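Local coordinates for hypothetical protein (Mus musculus, PDB 1VKB) that probably acts as a gamma-glutamylamine cyclotransferase, an AIG2-like enzyme that would release gamma-glutamyl groups as 5-oxoproline, at residues C96-V109 with D120-Y132. Residues are numbered along the deposited sequence; the frame is centred on the assembly and turned at random.
Sequences CPSMYQRTALQVQV and DSVQCFVYTTATY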
loop_
_atom_site.group_PDB
_atom_site.type_symbol
_atom_site.label_atom_id
_atom_site.label_comp_id
_atom_site.label_asym_id
_atom_site.label_seq_id
_atom_site.Cartn_x
_atom_site.Cartn_y
_atom_site.Cartn_z
ATOM N N CYS A 96 11.160 -3.139 5.205
ATOM C CA CYS A 96 11.516 -1.752 5.551
ATOM C C CYS A 96 12.843 -1.766 6.290
ATOM O O CYS A 96 13.107 -2.690 7.071
ATOM C CB CYS A 96 10.468 -1.130 6.449
ATOM S SG CYS A 96 8.916 -0.940 5.640
ATOM N N PRO A 97 13.697 -0.768 6.119
ATOM C CA PRO A 97 13.498 0.412 5.297
ATOM C C PRO A 97 14.156 0.293 3.919
ATOM O O PRO A 97 14.262 1.295 3.198
ATOM C CB PRO A 97 14.203 1.474 6.133
ATOM C CG PRO A 97 15.352 0.752 6.702
ATOM C CD PRO A 97 14.945 -0.690 6.906
ATOM N N SER A 98 14.626 -0.894 3.528
ATOM C CA SER A 98 15.324 -0.971 2.255
ATOM C C SER A 98 14.403 -0.952 1.044
ATOM O O SER A 98 14.670 -0.239 0.121
ATOM C CB SER A 98 16.336 -2.107 2.180
ATOM O OG SER A 98 15.740 -3.348 2.376
ATOM N N MET A 99 13.343 -1.744 1.073
ATOM C CA MET A 99 12.491 -1.958 -0.101
ATOM C C MET A 99 11.386 -0.891 -0.122
ATOM O O MET A 99 11.105 -0.282 -1.179
ATOM C CB MET A 99 11.874 -3.380 0.035
ATOM C CG MET A 99 10.778 -3.864 -0.946
ATOM S SD MET A 99 10.001 -5.510 -0.576
ATOM C CE MET A 99 9.254 -5.958 -2.139
ATOM N N TYR A 100 10.760 -0.703 1.045
ATOM C CA TYR A 100 9.823 0.362 1.287
ATOM C C TYR A 100 10.239 1.099 2.542
ATOM O O TYR A 100 11.065 0.618 3.303
ATOM C CB TYR A 100 8.423 -0.213 1.509
ATOM C CG TYR A 100 7.729 -0.837 0.307
ATOM C CD1 TYR A 100 7.870 -2.170 0.038
ATOM C CD2 TYR A 100 6.896 -0.105 -0.493
ATOM C CE1 TYR A 100 7.214 -2.765 -1.001
ATOM C CE2 TYR A 100 6.247 -0.691 -1.553
ATOM C CZ TYR A 100 6.412 -2.034 -1.799
ATOM O OH TYR A 100 5.768 -2.722 -2.820
ATOM N N GLN A 101 9.715 2.310 2.691
ATOM C CA GLN A 101 9.871 3.073 3.909
ATOM C C GLN A 101 8.445 3.442 4.331
ATOM O O GLN A 101 7.623 3.878 3.510
ATOM C CB GLN A 101 10.724 4.301 3.655
ATOM C CG GLN A 101 12.104 4.039 3.118
ATOM C CD GLN A 101 12.140 3.762 1.641
ATOM O OE1 GLN A 101 11.511 4.465 0.839
ATOM N NE2 GLN A 101 12.871 2.711 1.265
ATOM N N ARG A 102 8.139 3.252 5.612
ATOM C CA ARG A 102 6.831 3.586 6.084
ATOM C C ARG A 102 6.736 5.088 6.292
ATOM O O ARG A 102 7.552 5.679 7.039
ATOM C CB ARG A 102 6.568 2.862 7.398
ATOM C CG ARG A 102 5.180 3.191 8.001
ATOM C CD ARG A 102 4.600 2.110 8.908
ATOM N NE ARG A 102 5.510 1.517 9.904
ATOM C CZ ARG A 102 5.812 2.071 11.106
ATOM N NH1 ARG A 102 5.430 3.288 11.443
ATOM N NH2 ARG A 102 6.588 1.434 11.939
ATOM N N THR A 103 5.715 5.695 5.697
ATOM C CA THR A 103 5.554 7.148 5.661
ATOM C C THR A 103 4.132 7.538 6.052
ATOM O O THR A 103 3.197 6.891 5.646
ATOM C CB THR A 103 5.866 7.611 4.207
ATOM O OG1 THR A 103 7.229 7.261 3.878
ATOM C CG2 THR A 103 5.858 9.068 4.146
ATOM N N ALA A 104 3.953 8.600 6.846
ATOM C CA ALA A 104 2.602 8.968 7.321
ATOM C C ALA A 104 2.045 9.927 6.266
ATOM O O ALA A 104 2.738 10.870 5.918
ATOM C CB ALA A 104 2.705 9.656 8.626
ATOM N N LEU A 105 0.863 9.664 5.710
ATOM C CA LEU A 105 0.265 10.522 4.702
ATOM C C LEU A 105 -1.198 10.820 5.039
ATOM O O LEU A 105 -1.863 10.038 5.702
ATOM C CB LEU A 105 0.298 9.836 3.320
ATOM C CG LEU A 105 1.601 9.421 2.648
ATOM C CD1 LEU A 105 1.265 8.724 1.299
ATOM C CD2 LEU A 105 2.496 10.657 2.443
ATOM N N GLN A 106 -1.697 11.941 4.538
ATOM C CA GLN A 106 -3.106 12.290 4.680
ATOM C C GLN A 106 -3.899 11.565 3.609
ATOM O O GLN A 106 -3.570 11.645 2.422
ATOM C CB GLN A 106 -3.321 13.785 4.514
ATOM C CG GLN A 106 -4.700 14.240 4.805
ATOM C CD GLN A 106 -4.853 15.748 4.569
ATOM O OE1 GLN A 106 -3.932 16.403 4.060
ATOM N NE2 GLN A 106 -6.012 16.291 4.917
ATOM N N VAL A 107 -4.997 10.935 4.047
ATOM C CA VAL A 107 -5.883 10.133 3.186
ATOM C C VAL A 107 -7.299 10.693 3.264
ATOM O O VAL A 107 -7.867 10.888 4.332
ATOM C CB VAL A 107 -5.853 8.641 3.576
ATOM C CG1 VAL A 107 -6.886 7.838 2.813
ATOM C CG2 VAL A 107 -4.430 8.047 3.412
ATOM N N GLN A 108 -7.814 11.075 2.118
ATOM C CA GLN A 108 -9.191 11.494 2.003
ATOM C C GLN A 108 -10.099 10.240 2.160
ATOM O O GLN A 108 -9.909 9.197 1.479
ATOM C CB GLN A 108 -9.408 12.165 0.650
ATOM C CG GLN A 108 -10.861 12.585 0.419
ATOM C CD GLN A 108 -11.135 13.054 -1.000
ATOM O OE1 GLN A 108 -10.360 12.795 -1.930
ATOM N NE2 GLN A 108 -12.256 13.745 -1.168
ATOM N N VAL A 109 -11.084 10.346 3.047
ATOM C CA VAL A 109 -12.004 9.245 3.315
ATOM C C VAL A 109 -13.097 9.242 2.242
ATOM O O VAL A 109 -13.798 10.247 2.051
ATOM C CB VAL A 109 -12.609 9.391 4.696
ATOM C CG1 VAL A 109 -13.695 8.330 4.938
ATOM C CG2 VAL A 109 -11.497 9.329 5.751
ATOM N N ASP A 120 -13.210 14.295 7.048
ATOM C CA ASP A 120 -12.888 14.307 5.632
ATOM C C ASP A 120 -11.616 13.527 5.344
ATOM O O ASP A 120 -11.444 13.021 4.238
ATOM C CB ASP A 120 -12.651 15.732 5.133
ATOM C CG ASP A 120 -13.930 16.563 5.061
ATOM O OD1 ASP A 120 -15.045 16.000 5.234
ATOM O OD2 ASP A 120 -13.887 17.796 4.816
ATOM N N SER A 121 -10.680 13.502 6.294
ATOM C CA SER A 121 -9.419 12.800 6.029
ATOM C C SER A 121 -8.861 12.178 7.268
ATOM O O SER A 121 -9.250 12.538 8.382
ATOM C CB SER A 121 -8.392 13.758 5.459
ATOM O OG SER A 121 -8.115 14.776 6.372
ATOM N N VAL A 122 -7.911 11.262 7.080
ATOM C CA VAL A 122 -7.298 10.596 8.210
ATOM C C VAL A 122 -5.817 10.444 7.918
ATOM O O VAL A 122 -5.442 10.163 6.794
ATOM C CB VAL A 122 -7.960 9.232 8.454
ATOM C CG1 VAL A 122 -7.890 8.390 7.282
ATOM C CG2 VAL A 122 -7.307 8.494 9.649
ATOM N N GLN A 123 -4.980 10.616 8.933
ATOM C CA GLN A 123 -3.544 10.353 8.730
ATOM C C GLN A 123 -3.298 8.859 8.861
ATOM O O GLN A 123 -3.704 8.241 9.848
ATOM C CB GLN A 123 -2.670 11.082 9.767
ATOM C CG GLN A 123 -1.192 11.143 9.356
ATOM C CD GLN A 123 -0.905 12.321 8.392
ATOM O OE1 GLN A 123 -1.804 13.073 8.060
ATOM N NE2 GLN A 123 0.345 12.474 7.987
ATOM N N CYS A 124 -2.565 8.271 7.901
ATOM C CA CYS A 124 -2.327 6.846 7.863
ATOM C C CYS A 124 -0.868 6.601 7.509
ATOM O O CYS A 124 -0.307 7.338 6.713
ATOM C CB CYS A 124 -3.121 6.213 6.733
ATOM S SG CYS A 124 -4.914 6.320 6.883
ATOM N N PHE A 125 -0.285 5.571 8.078
ATOM C CA PHE A 125 0.960 5.065 7.582
ATOM C C PHE A 125 0.721 4.394 6.192
ATOM O O PHE A 125 -0.238 3.630 5.976
ATOM C CB PHE A 125 1.578 4.038 8.514
ATOM C CG PHE A 125 2.113 4.615 9.802
ATOM C CD1 PHE A 125 3.006 5.675 9.812
ATOM C CD2 PHE A 125 1.695 4.084 11.026
ATOM C CE1 PHE A 125 3.451 6.217 11.032
ATOM C CE2 PHE A 125 2.175 4.632 12.222
ATOM C CZ PHE A 125 3.034 5.680 12.208
ATOM N N VAL A 126 1.676 4.612 5.304
ATOM C CA VAL A 126 1.635 4.036 3.949
ATOM C C VAL A 126 3.042 3.558 3.628
ATOM O O VAL A 126 4.014 4.219 4.035
ATOM C CB VAL A 126 1.232 5.114 2.905
ATOM C CG1 VAL A 126 1.110 4.483 1.509
ATOM C CG2 VAL A 126 -0.095 5.753 3.279
ATOM N N TYR A 127 3.157 2.405 2.972
ATOM C CA TYR A 127 4.464 1.896 2.516
ATOM C C TYR A 127 4.805 2.560 1.165
ATOM O O TYR A 127 4.206 2.228 0.152
ATOM C CB TYR A 127 4.448 0.356 2.456
ATOM C CG TYR A 127 4.340 -0.195 3.860
ATOM C CD1 TYR A 127 5.453 -0.163 4.715
ATOM C CD2 TYR A 127 3.131 -0.675 4.365
ATOM C CE1 TYR A 127 5.362 -0.608 6.022
ATOM C CE2 TYR A 127 3.017 -1.086 5.727
ATOM C CZ TYR A 127 4.137 -1.076 6.513
ATOM O OH TYR A 127 4.059 -1.487 7.816
ATOM N N THR A 128 5.676 3.583 1.198
ATOM C CA THR A 128 6.138 4.285 -0.022
ATOM C C THR A 128 7.548 3.824 -0.330
ATOM O O THR A 128 8.141 3.113 0.450
ATOM C CB THR A 128 6.100 5.794 0.170
ATOM O OG1 THR A 128 6.967 6.161 1.256
ATOM C CG2 THR A 128 4.734 6.222 0.604
ATOM N N THR A 129 8.099 4.216 -1.468
ATOM C CA THR A 129 9.495 3.937 -1.713
ATOM C C THR A 129 10.237 5.055 -2.415
ATOM O O THR A 129 9.716 5.658 -3.355
ATOM C CB THR A 129 9.705 2.620 -2.404
ATOM O OG1 THR A 129 11.114 2.420 -2.532
ATOM C CG2 THR A 129 9.184 2.616 -3.819
ATOM N N ALA A 130 11.421 5.330 -1.879
ATOM C CA ALA A 130 12.431 6.224 -2.460
ATOM C C ALA A 130 13.575 5.383 -3.050
ATOM O O ALA A 130 14.558 5.932 -3.575
ATOM C CB ALA A 130 12.982 7.124 -1.414
ATOM N N THR A 131 13.471 4.056 -2.996
ATOM C CA THR A 131 14.610 3.209 -3.467
ATOM C C THR A 131 14.215 2.379 -4.685
ATOM O O THR A 131 14.732 1.317 -4.890
ATOM C CB THR A 131 15.085 2.278 -2.332
ATOM O OG1 THR A 131 13.960 1.555 -1.780
ATOM C CG2 THR A 131 15.674 3.062 -1.177
ATOM N N TYR A 132 13.252 2.877 -5.464
ATOM C CA TYR A 132 12.830 2.275 -6.720
ATOM C C TYR A 132 13.972 2.300 -7.745
ATOM O O TYR A 132 14.875 3.136 -7.662
ATOM C CB TYR A 132 11.604 3.046 -7.286
ATOM C CG TYR A 132 11.788 4.561 -7.357
ATOM C CD1 TYR A 132 11.446 5.377 -6.268
ATOM C CD2 TYR A 132 12.270 5.183 -8.515
ATOM C CE1 TYR A 132 11.594 6.729 -6.321
ATOM C CE2 TYR A 132 12.422 6.533 -8.559
ATOM C CZ TYR A 132 12.089 7.307 -7.451
ATOM O OH TYR A 132 12.244 8.666 -7.504
HETATM O O HOH W 1 9.595 6.597 0.849
#
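Gln101, with CG anti to its carbonyl carbon (chi1 -58°) and a bend at chi2 (80°), swings its amide toward the turn at Thr129-Thr131, while Arg102, bent at chi3, brings NH1 over the Phe125 ring, the guanidinium plane steeply inclined (68°) to it. Both lie on an antiparallel beta ladder, strand 101-109 against strand 121-129, in the mixed sheet of the gamma-glutamyl cyclotransferase-like fold. Gln101 OE1 accepts the N-H of Ala130 at 2.9 Å, on a lone pair in the carbonyl plane, and also a water that is hydrogen-bonded to Thr128 OG1. Its NE2 donates almost straight to Pro97 O and weakly to Thr131 OG1. The turn is an ST turn, Thr129 OG1 accepting from Thr131 N; the same hydroxyl donates to Met99 O, and Thr131 OG1 to Ser98 O at 2.7 Å. With an alanine at Gln101, the Ala130 N-H and Pro97 O would probably both lose their side-chain mate, leaving the turn tied mainly by the two threonine hydroxyls.

On the face bearing Arg102, Phe125 and Tyr127, the cation-pi contact puts Arg102 CZ 4.5 Å from the Phe125 centroid. Asp91 of helix 84-93 pairs with Arg102 NH2 and accepts from Tyr127 OH, joining sheet to helix. Cys96 SG meets the Tyr127 ring edge, 3.6 Å from Tyr127 CE1. On the other face Leu105 CD1 packs on Val126 CG2; back on the Arg102 face, Gln106 NE2 donates to Ser121 OG at 3.0 Å.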